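Local coordinates for protein FAD-binding oxidoreductase (Gulosibacter chungangensis, PDB 7PBG) that oxidises 4-ethylphenol, probably by dehydrogenation to 4-vinylphenol, with FAD as its cofactor, at residues Q68-I73 / I79-F84; C180-V185 / G218-S223; S223-C228 / S519-E524. All coordinates share one frame; numbering follows the deposited sequence.

How the interactions relate
All three contacts lie on one side of the chain's centre, around the adenosine half of FAD, with centres about 11 to 16 Å apart. They follow in series along the chain: interaction 1 closes first, then interaction 2, whose last residue, S223, opens interaction 3. Strands 179-186 and 226-237 are neighbours in one antiparallel sheet, joining interactions 2 and 3, while helix 64-77 of interaction 1 packs on both strands: V71 meets V185 and I227. Interactions 1 and 3 both touch FAD, whereas interactions 2 and 3 both meet the second subunit. Interaction 3 brings the C-terminal segment 519-524 back to the FAD-binding domain, close to the subunit interface.

Interaction 1: Q68-I73 / I79-F84; sequences QVIVRI and IPLHAF. With FAD (flavin-adenine dinucleotide), chain C.
V71 of helix 64-77 and L81 of strand 81-84 bring their backbones to 7.9 Å between CA atoms, with a short turn linking the end of the helix to the strand. Across this spacing the leucine does the reaching. Its chi1 of -61° sets CG anti to the carbonyl carbon, and the extended chi2 carries CD1 on to the helix, where it rests 4.0 Å from V71 CG2. The CG2 methyl of I70 approaches the same L81 CD1 at 4.2 Å, so one methyl is shared between two successive helix residues. Helix 64-77 forms the crossover of a beta-alpha-beta unit between parallel strands 57-59 and 81-84, with strand 103-106 lying between them in the sheet; L105 of that strand packs against both I70 and L81.

The next residues of strand 81-84 line the cofactor. With CG anti to the backbone N (chi1 174°), the H82 ring turns its edge to the FAD ribose, and H82 CE1 stands 3.1 Å from FAD O3B, in the ring plane. F84 CD2 lies 3.5 Å above one face of that imidazole, toward its rim. The backbone of A83 and F84 runs beside the adenine. Helix and strand therefore meet through aliphatic carbon alone, a purely dispersive and hydrophobic contact, while the strand backbone bonds to V103, L105, I513 and N515.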
loop_
_atom_site.group_PDB
_atom_site.type_symbol
_atom_site.label_atom_id
_atom_site.label_comp_id
_atom_site.label_asym_id
_atom_site.label_seq_id
_atom_site.Cartn_x
_atom_site.Cartn_y
_atom_site.Cartn_z
ATOM N N GLN A 68 18.619 -19.135 -6.571
ATOM C CA GLN A 68 17.956 -20.341 -6.009
ATOM C C GLN A 68 19.006 -21.358 -5.542
ATOM O O GLN A 68 18.836 -21.935 -4.474
ATOM C CB GLN A 68 17.042 -21.021 -7.016
ATOM C CG GLN A 68 15.960 -20.097 -7.533
ATOM C CD GLN A 68 15.127 -20.827 -8.551
ATOM O OE1 GLN A 68 15.361 -20.683 -9.754
ATOM N NE2 GLN A 68 14.225 -21.682 -8.069
ATOM N N VAL A 69 19.994 -21.642 -6.377
ATOM C CA VAL A 69 20.988 -22.703 -6.066
ATOM C C VAL A 69 21.825 -22.235 -4.890
ATOM O O VAL A 69 22.128 -23.079 -4.025
ATOM C CB VAL A 69 21.853 -23.144 -7.266
ATOM C CG1 VAL A 69 22.658 -22.044 -7.870
ATOM C CG2 VAL A 69 22.779 -24.308 -6.899
ATOM N N ILE A 70 22.189 -20.953 -4.818
ATOM C CA ILE A 70 22.949 -20.415 -3.638
ATOM C C ILE A 70 22.126 -20.601 -2.351
ATOM O O ILE A 70 22.672 -21.019 -1.293
ATOM C CB ILE A 70 23.332 -18.940 -3.846
ATOM C CG1 ILE A 70 24.379 -18.793 -4.959
ATOM C CG2 ILE A 70 23.789 -18.270 -2.555
ATOM C CD1 ILE A 70 24.361 -17.423 -5.621
ATOM N N VAL A 71 20.840 -20.300 -2.410
ATOM C CA VAL A 71 19.969 -20.414 -1.206
ATOM C C VAL A 71 19.885 -21.887 -0.761
ATOM O O VAL A 71 19.885 -22.149 0.464
ATOM C CB VAL A 71 18.593 -19.821 -1.521
ATOM C CG1 VAL A 71 17.608 -20.194 -0.420
ATOM C CG2 VAL A 71 18.686 -18.308 -1.653
ATOM N N ARG A 72 19.766 -22.808 -1.714
ATOM C CA ARG A 72 19.650 -24.254 -1.400
ATOM C C ARG A 72 20.925 -24.691 -0.694
ATOM O O ARG A 72 20.824 -25.377 0.340
ATOM C CB ARG A 72 19.388 -25.075 -2.653
ATOM C CG ARG A 72 17.987 -24.862 -3.201
ATOM C CD ARG A 72 17.859 -25.480 -4.574
ATOM N NE ARG A 72 16.588 -25.105 -5.170
ATOM C CZ ARG A 72 16.398 -24.835 -6.454
ATOM N NH1 ARG A 72 17.405 -24.828 -7.309
ATOM N NH2 ARG A 72 15.190 -24.511 -6.865
ATOM N N ILE A 73 22.074 -24.337 -1.266
ATOM C CA ILE A 73 23.394 -24.667 -0.662
ATOM C C ILE A 73 23.446 -24.052 0.736
ATOM O O ILE A 73 23.942 -24.709 1.671
ATOM C CB ILE A 73 24.564 -24.228 -1.558
ATOM C CG1 ILE A 73 24.586 -25.036 -2.852
ATOM C CG2 ILE A 73 25.888 -24.324 -0.811
ATOM C CD1 ILE A 73 25.374 -24.391 -3.965
ATOM N N ILE A 79 24.475 -21.726 6.517
ATOM C CA ILE A 79 25.269 -20.492 6.328
ATOM C C ILE A 79 24.328 -19.328 6.082
ATOM O O ILE A 79 23.539 -19.406 5.142
ATOM C CB ILE A 79 26.300 -20.692 5.208
ATOM C CG1 ILE A 79 27.390 -21.679 5.672
ATOM C CG2 ILE A 79 26.843 -19.346 4.776
ATOM C CD1 ILE A 79 28.358 -22.057 4.587
ATOM N N PRO A 80 24.360 -18.286 6.947
ATOM C CA PRO A 80 23.546 -17.087 6.749
ATOM C C PRO A 80 23.967 -16.288 5.512
ATOM O O PRO A 80 25.167 -16.261 5.128
ATOM C CB PRO A 80 23.699 -16.313 8.052
ATOM C CG PRO A 80 25.040 -16.739 8.584
ATOM C CD PRO A 80 25.196 -18.184 8.162
ATOM N N LEU A 81 22.944 -15.716 4.855
ATOM C CA LEU A 81 23.084 -14.936 3.602
ATOM C C LEU A 81 22.565 -13.523 3.881
ATOM O O LEU A 81 21.584 -13.356 4.628
ATOM C CB LEU A 81 22.236 -15.563 2.486
ATOM C CG LEU A 81 22.561 -16.991 2.059
ATOM C CD1 LEU A 81 21.623 -17.434 0.949
ATOM C CD2 LEU A 81 24.022 -17.100 1.616
ATOM N N HIS A 82 23.153 -12.544 3.225
ATOM C CA HIS A 82 22.604 -11.160 3.166
ATOM C C HIS A 82 22.633 -10.791 1.713
ATOM O O HIS A 82 23.757 -10.752 1.107
ATOM C CB HIS A 82 23.376 -10.192 4.067
ATOM C CG HIS A 82 22.945 -8.769 3.912
ATOM N ND1 HIS A 82 21.580 -8.412 3.849
ATOM C CD2 HIS A 82 23.667 -7.630 3.839
ATOM C CE1 HIS A 82 21.501 -7.106 3.760
ATOM N NE2 HIS A 82 22.788 -6.590 3.721
ATOM N N ALA A 83 21.446 -10.608 1.148
ATOM C CA ALA A 83 21.252 -10.254 -0.260
ATOM C C ALA A 83 20.862 -8.775 -0.352
ATOM O O ALA A 83 20.022 -8.277 0.431
ATOM C CB ALA A 83 20.191 -11.132 -0.841
ATOM N N PHE A 84 21.417 -8.100 -1.326
ATOM C CA PHE A 84 21.095 -6.680 -1.558
ATOM C C PHE A 84 21.278 -6.421 -3.033
ATOM O O PHE A 84 21.865 -7.229 -3.756
ATOM C CB PHE A 84 21.999 -5.780 -0.701
ATOM C CG PHE A 84 23.468 -6.114 -0.722
ATOM C CD1 PHE A 84 24.317 -5.690 -1.748
ATOM C CD2 PHE A 84 23.997 -6.932 0.258
ATOM C CE1 PHE A 84 25.653 -6.056 -1.756
ATOM C CE2 PHE A 84 25.331 -7.299 0.234
ATOM C CZ PHE A 84 26.159 -6.857 -0.762
HETATM P PA FAD C . 20.535 -1.800 -1.051
HETATM O O1A FAD C . 21.688 -1.536 -0.138
HETATM O O2A FAD C . 20.766 -2.644 -2.279
HETATM O O5B FAD C . 19.400 -2.481 -0.208
HETATM C C5B FAD C . 19.036 -2.010 1.082
HETATM C C4B FAD C . 18.491 -3.183 1.860
HETATM O O4B FAD C . 17.268 -3.683 1.245
HETATM C C3B FAD C . 19.399 -4.420 1.939
HETATM O O3B FAD C . 20.378 -4.283 2.965
HETATM C C2B FAD C . 18.386 -5.561 2.125
HETATM O O2B FAD C . 18.004 -5.628 3.486
HETATM C C1B FAD C . 17.244 -5.101 1.225
HETATM N N9A FAD C . 17.342 -5.537 -0.143
HETATM C C8A FAD C . 17.805 -4.798 -1.186
HETATM N N7A FAD C . 17.754 -5.450 -2.311
HETATM C C5A FAD C . 17.292 -6.702 -1.983
HETATM C C6A FAD C . 16.980 -7.821 -2.761
HETATM N N6A FAD C . 17.197 -7.878 -4.082
HETATM N N1A FAD C . 16.516 -8.912 -2.110
HETATM C C2A FAD C . 16.307 -8.835 -0.771
HETATM N N3A FAD C . 16.532 -7.821 0.055
HETATM C C4A FAD C . 17.033 -6.771 -0.628
HETATM N N1 FAD C . 17.407 7.149 1.383
HETATM C C2 FAD C . 16.206 7.439 0.914
HETATM O O2 FAD C . 15.314 6.556 0.830
HETATM N N3 FAD C . 15.917 8.661 0.428
HETATM C C4 FAD C . 16.803 9.699 0.469
HETATM O O4 FAD C . 16.505 10.787 -0.060
HETATM C C4X FAD C . 18.057 9.457 0.996
HETATM N N5 FAD C . 18.898 10.455 1.051
HETATM C C5X FAD C . 20.141 10.181 1.567
HETATM C C6 FAD C . 21.071 11.230 1.613
HETATM C C7 FAD C . 22.363 11.037 2.062
HETATM C C7M FAD C . 23.334 12.199 2.076
HETATM C C8 FAD C . 22.746 9.742 2.472
HETATM C C8M FAD C . 24.136 9.483 2.968
HETATM C C9 FAD C . 21.830 8.710 2.464
HETATM C C9A FAD C . 20.514 8.889 1.999
HETATM N N10 FAD C . 19.583 7.857 1.921
HETATM C C10 FAD C . 18.321 8.107 1.402
HETATM C "C1'" FAD C . 19.929 6.456 2.278
HETATM C "C2'" FAD C . 20.477 5.642 1.095
HETATM O "O2'" FAD C . 21.438 6.428 0.312
HETATM C "C3'" FAD C . 19.418 5.162 0.080
HETATM O "O3'" FAD C . 18.282 4.679 0.755
HETATM C "C4'" FAD C . 19.889 4.089 -0.911
HETATM O "O4'" FAD C . 19.074 4.121 -2.093
HETATM C "C5'" FAD C . 19.848 2.719 -0.290
HETATM O "O5'" FAD C . 20.862 1.859 -0.829
HETATM P P FAD C . 20.574 0.911 -2.080
HETATM O O1P FAD C . 21.890 0.539 -2.695
HETATM O O2P FAD C . 19.570 1.624 -2.928
HETATM O O3P FAD C . 19.886 -0.384 -1.441
#

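Interaction 2: C180-V185 / G218-S223; sequences CGMEVV and GLFEQS
F220 projects from the end of a 3-10 segment, which includes 218-220, toward strand 179-186, where M182 and V184 receive it. Its CB meets the terminal methyl of the methionine, with F220 CB 3.9 Å from M182 CE. Beyond CG the ring passes beneath V184: CD1 comes within 4.1 Å of V184 CG1, CE1 within 3.8 Å of that same V184 CG1, and CZ falls back to 4.1 Å from it at the tip. This methyl makes a CH-pi contact over the ring face, 26° off the normal, and V184 CG2 stands over the centre of the same face. With chi1 of V184 at -177°, CG1 is anti to the backbone N, and both methyls are presented to the phenyl group. M182 approaches obliquely instead; its chain runs extended to SD and then bends at chi3 (75°), which turns CE to the root of the phenylalanine.

The turn carrying F220 is tied internally: S223 OG donates to a lone pair of L219 O over 2.6 Å, lying in the plane of that carbonyl, and E221 N bonds to G218 O. Further along this loop, E221 and Q222 hydrogen-bond to S215 and G213 of the second subunit. M182 also packs on C228, a residue of the FAD site. Strand and loop are thus joined by dispersion and CH-pi attraction between buried groups, and directional bonds fix the loop itself.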
loop_
_atom_site.group_PDB
_atom_site.type_symbol
_atom_site.label_atom_id
_atom_site.label_comp_id
_atom_site.label_asym_id
_atom_site.label_seq_id
_atom_site.Cartn_x
_atom_site.Cartn_y
_atom_site.Cartn_z
ATOM N N CYS A 180 5.121 -2.513 -7.796
ATOM C CA CYS A 180 4.015 -3.426 -8.133
ATOM C C CYS A 180 4.523 -4.644 -8.890
ATOM O O CYS A 180 5.007 -4.497 -10.024
ATOM C CB CYS A 180 2.969 -2.681 -8.954
ATOM S SG CYS A 180 1.451 -3.655 -9.115
ATOM N N GLY A 181 4.559 -5.780 -8.243
ATOM C CA GLY A 181 4.935 -7.042 -8.886
ATOM C C GLY A 181 6.389 -7.341 -8.608
ATOM O O GLY A 181 7.278 -6.640 -9.169
ATOM N N MET A 182 6.655 -8.389 -7.845
ATOM C CA MET A 182 8.019 -8.761 -7.449
ATOM C C MET A 182 8.197 -10.239 -7.767
ATOM O O MET A 182 7.233 -11.024 -7.566
ATOM C CB MET A 182 8.212 -8.572 -5.941
ATOM C CG MET A 182 8.217 -7.138 -5.546
ATOM S SD MET A 182 8.105 -6.959 -3.760
ATOM C CE MET A 182 9.770 -7.420 -3.279
ATOM N N GLU A 183 9.379 -10.593 -8.248
ATOM C CA GLU A 183 9.835 -11.991 -8.231
ATOM C C GLU A 183 10.757 -12.129 -7.028
ATOM O O GLU A 183 11.675 -11.283 -6.864
ATOM C CB GLU A 183 10.538 -12.348 -9.544
ATOM C CG GLU A 183 10.968 -13.810 -9.608
ATOM C CD GLU A 183 11.580 -14.175 -10.956
ATOM O OE1 GLU A 183 12.750 -13.872 -11.154
ATOM O OE2 GLU A 183 10.867 -14.701 -11.825
ATOM N N VAL A 184 10.537 -13.173 -6.239
ATOM C CA VAL A 184 11.230 -13.361 -4.959
ATOM C C VAL A 184 11.682 -14.809 -4.892
ATOM O O VAL A 184 10.864 -15.691 -5.017
ATOM C CB VAL A 184 10.351 -12.937 -3.748
ATOM C CG1 VAL A 184 11.091 -13.074 -2.449
ATOM C CG2 VAL A 184 9.855 -11.509 -3.883
ATOM N N VAL A 185 12.948 -15.016 -4.581
ATOM C CA VAL A 185 13.437 -16.370 -4.195
ATOM C C VAL A 185 13.255 -16.445 -2.693
ATOM O O VAL A 185 13.854 -15.666 -1.951
ATOM C CB VAL A 185 14.884 -16.596 -4.642
ATOM C CG1 VAL A 185 15.373 -17.937 -4.120
ATOM C CG2 VAL A 185 15.004 -16.475 -6.137
ATOM N N GLY A 218 4.440 -6.153 1.067
ATOM C CA GLY A 218 4.883 -5.434 2.265
ATOM C C GLY A 218 5.656 -6.334 3.208
ATOM O O GLY A 218 6.469 -5.797 4.013
ATOM N N LEU A 219 5.482 -7.670 3.131
ATOM C CA LEU A 219 6.288 -8.587 3.975
ATOM C C LEU A 219 7.764 -8.491 3.615
ATOM O O LEU A 219 8.588 -8.823 4.457
ATOM C CB LEU A 219 5.869 -10.031 3.763
ATOM C CG LEU A 219 4.554 -10.458 4.365
ATOM C CD1 LEU A 219 4.492 -11.974 4.306
ATOM C CD2 LEU A 219 4.442 -9.960 5.778
ATOM N N PHE A 220 8.096 -8.117 2.389
ATOM C CA PHE A 220 9.507 -8.112 1.932
ATOM C C PHE A 220 10.157 -6.750 2.200
ATOM O O PHE A 220 11.293 -6.519 1.702
ATOM C CB PHE A 220 9.576 -8.527 0.465
ATOM C CG PHE A 220 9.052 -9.917 0.269
ATOM C CD1 PHE A 220 9.711 -11.013 0.801
ATOM C CD2 PHE A 220 7.799 -10.103 -0.299
ATOM C CE1 PHE A 220 9.167 -12.280 0.682
ATOM C CE2 PHE A 220 7.293 -11.377 -0.477
ATOM C CZ PHE A 220 7.956 -12.465 0.047
ATOM N N GLU A 221 9.508 -5.836 2.920
ATOM C CA GLU A 221 10.148 -4.545 3.237
ATOM C C GLU A 221 10.835 -4.611 4.603
ATOM O O GLU A 221 10.210 -5.039 5.612
ATOM C CB GLU A 221 9.191 -3.379 2.991
ATOM C CG GLU A 221 8.258 -3.088 4.097
ATOM C CD GLU A 221 7.598 -1.732 3.880
ATOM O OE1 GLU A 221 7.461 -1.328 2.705
ATOM O OE2 GLU A 221 7.337 -1.073 4.874
ATOM N N GLN A 222 12.094 -4.232 4.629
ATOM C CA GLN A 222 12.920 -4.201 5.865
ATOM C C GLN A 222 12.826 -5.541 6.590
ATOM O O GLN A 222 12.641 -5.590 7.822
ATOM C CB GLN A 222 12.464 -3.083 6.789
ATOM C CG GLN A 222 12.732 -1.689 6.242
ATOM C CD GLN A 222 12.456 -0.623 7.279
ATOM O OE1 GLN A 222 12.092 -0.939 8.417
ATOM N NE2 GLN A 222 12.480 0.646 6.879
ATOM N N SER A 223 12.968 -6.610 5.857
ATOM C CA SER A 223 12.770 -7.949 6.455
ATOM C C SER A 223 13.784 -8.896 5.854
ATOM O O SER A 223 14.609 -8.493 5.005
ATOM C CB SER A 223 11.335 -8.411 6.204
ATOM O OG SER A 223 11.181 -8.594 4.798
#

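Interaction 3: S223-C228 / S519-E524; sequences SNFGIC and SGIWPE. With FAD (flavin-adenine dinucleotide), chain C.
The adenine site of FAD lies at one end of segment 223-228, and at the other N224 grips I521 in the C-terminal tail. N224 ND2 donates to I521 O over 3.1 Å, at 155° at the hydrogen; the acceptor lies in the amide plane, while the donor is tilted 19° from the carbonyl plane. The stronger partner of ND2 is another carbonyl, N515 O, so the amide joins two points of the tail. The other amide atom is less well served: N224 OD1 is buried without a polar partner in the model and lies 3.8 Å from I521 CG2. Placing CG between the backbone N and carbonyl carbon (chi1 52°) aims the amide at the tail. An alanine here is likely to leave the I521 and N515 carbonyls without this shared donor and the tail less firmly tied.

Beyond this loop the chain enters strand 226-237 of the PCMH-type FAD-binding fold, whose backbone reads the adenine edge: C228 N donates to FAD N1A (3.0 Å) and FAD N6A to C228 O (2.8 Å). Beside the asparagine, F225 CE1 packs obliquely on I521 CG2 at 4.3 Å, with S223 CB over one face of its ring. P214 of the second subunit packs against S223, F225 and I521.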
loop_
_atom_site.group_PDB
_atom_site.type_symbol
_atom_site.label_atom_id
_atom_site.label_comp_id
_atom_site.label_asym_id
_atom_site.label_seq_id
_atom_site.Cartn_x
_atom_site.Cartn_y
_atom_site.Cartn_z
ATOM N N SER A 223 12.968 -6.610 5.857
ATOM C CA SER A 223 12.770 -7.949 6.455
ATOM C C SER A 223 13.784 -8.896 5.854
ATOM O O SER A 223 14.609 -8.493 5.005
ATOM C CB SER A 223 11.335 -8.411 6.204
ATOM O OG SER A 223 11.181 -8.594 4.798
ATOM N N ASN A 224 13.730 -10.131 6.321
ATOM C CA ASN A 224 14.673 -11.181 5.918
ATOM C C ASN A 224 13.871 -12.428 5.503
ATOM O O ASN A 224 14.114 -13.549 6.017
ATOM C CB ASN A 224 15.652 -11.363 7.061
ATOM C CG ASN A 224 14.975 -11.573 8.395
ATOM O OD1 ASN A 224 13.741 -11.605 8.514
ATOM N ND2 ASN A 224 15.805 -11.657 9.437
ATOM N N PHE A 225 12.955 -12.285 4.547
ATOM C CA PHE A 225 12.017 -13.375 4.185
ATOM C C PHE A 225 12.247 -13.868 2.754
ATOM O O PHE A 225 11.828 -14.985 2.402
ATOM C CB PHE A 225 10.574 -12.915 4.326
ATOM C CG PHE A 225 10.157 -12.464 5.699
ATOM C CD1 PHE A 225 10.848 -12.847 6.842
ATOM C CD2 PHE A 225 9.106 -11.579 5.822
ATOM C CE1 PHE A 225 10.418 -12.419 8.087
ATOM C CE2 PHE A 225 8.690 -11.139 7.063
ATOM C CZ PHE A 225 9.349 -11.571 8.183
ATOM N N GLY A 226 12.962 -13.109 1.947
ATOM C CA GLY A 226 13.170 -13.535 0.566
ATOM C C GLY A 226 14.200 -12.685 -0.106
ATOM O O GLY A 226 14.600 -11.664 0.457
ATOM N N ILE A 227 14.527 -13.054 -1.336
ATOM C CA ILE A 227 15.492 -12.322 -2.201
ATOM C C ILE A 227 14.787 -11.898 -3.494
ATOM O O ILE A 227 14.374 -12.733 -4.283
ATOM C CB ILE A 227 16.754 -13.153 -2.415
ATOM C CG1 ILE A 227 17.358 -13.595 -1.085
ATOM C CG2 ILE A 227 17.724 -12.401 -3.315
ATOM C CD1 ILE A 227 18.521 -14.564 -1.247
ATOM N N CYS A 228 14.630 -10.593 -3.706
ATOM C CA CYS A 228 13.930 -10.062 -4.874
ATOM C C CYS A 228 14.875 -10.057 -6.111
ATOM O O CYS A 228 16.043 -9.649 -5.991
ATOM C CB CYS A 228 13.485 -8.657 -4.610
ATOM S SG CYS A 228 12.467 -8.018 -5.959
ATOM N N SER A 519 15.940 -5.869 11.252
ATOM C CA SER A 519 14.755 -5.239 11.901
ATOM C C SER A 519 14.444 -5.948 13.209
ATOM O O SER A 519 13.333 -5.746 13.734
ATOM C CB SER A 519 13.532 -5.174 11.056
ATOM O OG SER A 519 13.847 -4.453 9.878
ATOM N N GLY A 520 15.460 -6.527 13.823
ATOM C CA GLY A 520 15.313 -7.221 15.113
ATOM C C GLY A 520 14.574 -8.542 14.991
ATOM O O GLY A 520 13.982 -8.997 16.015
ATOM N N ILE A 521 14.494 -9.090 13.777
ATOM C CA ILE A 521 13.778 -10.369 13.487
ATOM C C ILE A 521 14.784 -11.510 13.498
ATOM O O ILE A 521 15.538 -11.707 12.504
ATOM C CB ILE A 521 12.965 -10.305 12.180
ATOM C CG1 ILE A 521 12.057 -9.090 12.159
ATOM C CG2 ILE A 521 12.204 -11.592 11.943
ATOM C CD1 ILE A 521 11.509 -8.772 10.789
ATOM N N TRP A 522 14.773 -12.278 14.580
ATOM C CA TRP A 522 15.757 -13.362 14.783
ATOM C C TRP A 522 15.063 -14.696 14.562
ATOM O O TRP A 522 13.964 -14.918 15.051
ATOM C CB TRP A 522 16.427 -13.289 16.150
ATOM C CG TRP A 522 17.247 -12.065 16.380
ATOM C CD1 TRP A 522 16.849 -10.883 16.943
ATOM C CD2 TRP A 522 18.604 -11.861 15.943
ATOM N NE1 TRP A 522 17.887 -9.992 16.957
ATOM C CE2 TRP A 522 18.971 -10.544 16.332
ATOM C CE3 TRP A 522 19.560 -12.678 15.326
ATOM C CZ2 TRP A 522 20.242 -10.023 16.090
ATOM C CZ3 TRP A 522 20.803 -12.152 15.073
ATOM C CH2 TRP A 522 21.139 -10.845 15.449
ATOM N N PRO A 523 15.675 -15.603 13.790
ATOM C CA PRO A 523 15.134 -16.936 13.591
ATOM C C PRO A 523 15.271 -17.761 14.868
ATOM O O PRO A 523 16.124 -17.463 15.711
ATOM C CB PRO A 523 16.008 -17.533 12.486
ATOM C CG PRO A 523 17.337 -16.851 12.719
ATOM C CD PRO A 523 16.987 -15.434 13.143
ATOM N N GLU A 524 14.361 -18.723 14.994
ATOM C CA GLU A 524 14.214 -19.569 16.201
ATOM C C GLU A 524 15.568 -20.133 16.648
ATOM O O GLU A 524 15.805 -20.121 17.871
ATOM C CB GLU A 524 13.249 -20.730 15.949
ATOM C CG GLU A 524 12.917 -21.465 17.236
ATOM C CD GLU A 524 11.673 -22.335 17.214
ATOM O OE1 GLU A 524 11.526 -23.112 16.264
ATOM O OE2 GLU A 524 10.862 -22.243 18.168
HETATM P PA FAD C . 20.535 -1.800 -1.051
HETATM O O1A FAD C . 21.688 -1.536 -0.138
HETATM O O2A FAD C . 20.766 -2.644 -2.279
HETATM O O5B FAD C . 19.400 -2.481 -0.208
HETATM C C5B FAD C . 19.036 -2.010 1.082
HETATM C C4B FAD C . 18.491 -3.183 1.860
HETATM O O4B FAD C . 17.268 -3.683 1.245
HETATM C C3B FAD C . 19.399 -4.420 1.939
HETATM O O3B FAD C . 20.378 -4.283 2.965
HETATM C C2B FAD C . 18.386 -5.561 2.125
HETATM O O2B FAD C . 18.004 -5.628 3.486
HETATM C C1B FAD C . 17.244 -5.101 1.225
HETATM N N9A FAD C . 17.342 -5.537 -0.143
HETATM C C8A FAD C . 17.805 -4.798 -1.186
HETATM N N7A FAD C . 17.754 -5.450 -2.311
HETATM C C5A FAD C . 17.292 -6.702 -1.983
HETATM C C6A FAD C . 16.980 -7.821 -2.761
HETATM N N6A FAD C . 17.197 -7.878 -4.082
HETATM N N1A FAD C . 16.516 -8.912 -2.110
HETATM C C2A FAD C . 16.307 -8.835 -0.771
HETATM N N3A FAD C . 16.532 -7.821 0.055
HETATM C C4A FAD C . 17.033 -6.771 -0.628
HETATM N N1 FAD C . 17.407 7.149 1.383
HETATM C C2 FAD C . 16.206 7.439 0.914
HETATM O O2 FAD C . 15.314 6.556 0.830
HETATM N N3 FAD C . 15.917 8.661 0.428
HETATM C C4 FAD C . 16.803 9.699 0.469
HETATM O O4 FAD C . 16.505 10.787 -0.060
HETATM C C4X FAD C . 18.057 9.457 0.996
HETATM N N5 FAD C . 18.898 10.455 1.051
HETATM C C5X FAD C . 20.141 10.181 1.567
HETATM C C6 FAD C . 21.071 11.230 1.613
HETATM C C7 FAD C . 22.363 11.037 2.062
HETATM C C7M FAD C . 23.334 12.199 2.076
HETATM C C8 FAD C . 22.746 9.742 2.472
HETATM C C8M FAD C . 24.136 9.483 2.968
HETATM C C9 FAD C . 21.830 8.710 2.464
HETATM C C9A FAD C . 20.514 8.889 1.999
HETATM N N10 FAD C . 19.583 7.857 1.921
HETATM C C10 FAD C . 18.321 8.107 1.402
HETATM C "C1'" FAD C . 19.929 6.456 2.278
HETATM C "C2'" FAD C . 20.477 5.642 1.095
HETATM O "O2'" FAD C . 21.438 6.428 0.312
HETATM C "C3'" FAD C . 19.418 5.162 0.080
HETATM O "O3'" FAD C . 18.282 4.679 0.755
HETATM C "C4'" FAD C . 19.889 4.089 -0.911
HETATM O "O4'" FAD C . 19.074 4.121 -2.093
HETATM C "C5'" FAD C . 19.848 2.719 -0.290
HETATM O "O5'" FAD C . 20.862 1.859 -0.829
HETATM P P FAD C . 20.574 0.911 -2.080
HETATM O O1P FAD C . 21.890 0.539 -2.695
HETATM O O2P FAD C . 19.570 1.624 -2.928
HETATM O O3P FAD C . 19.886 -0.384 -1.441
#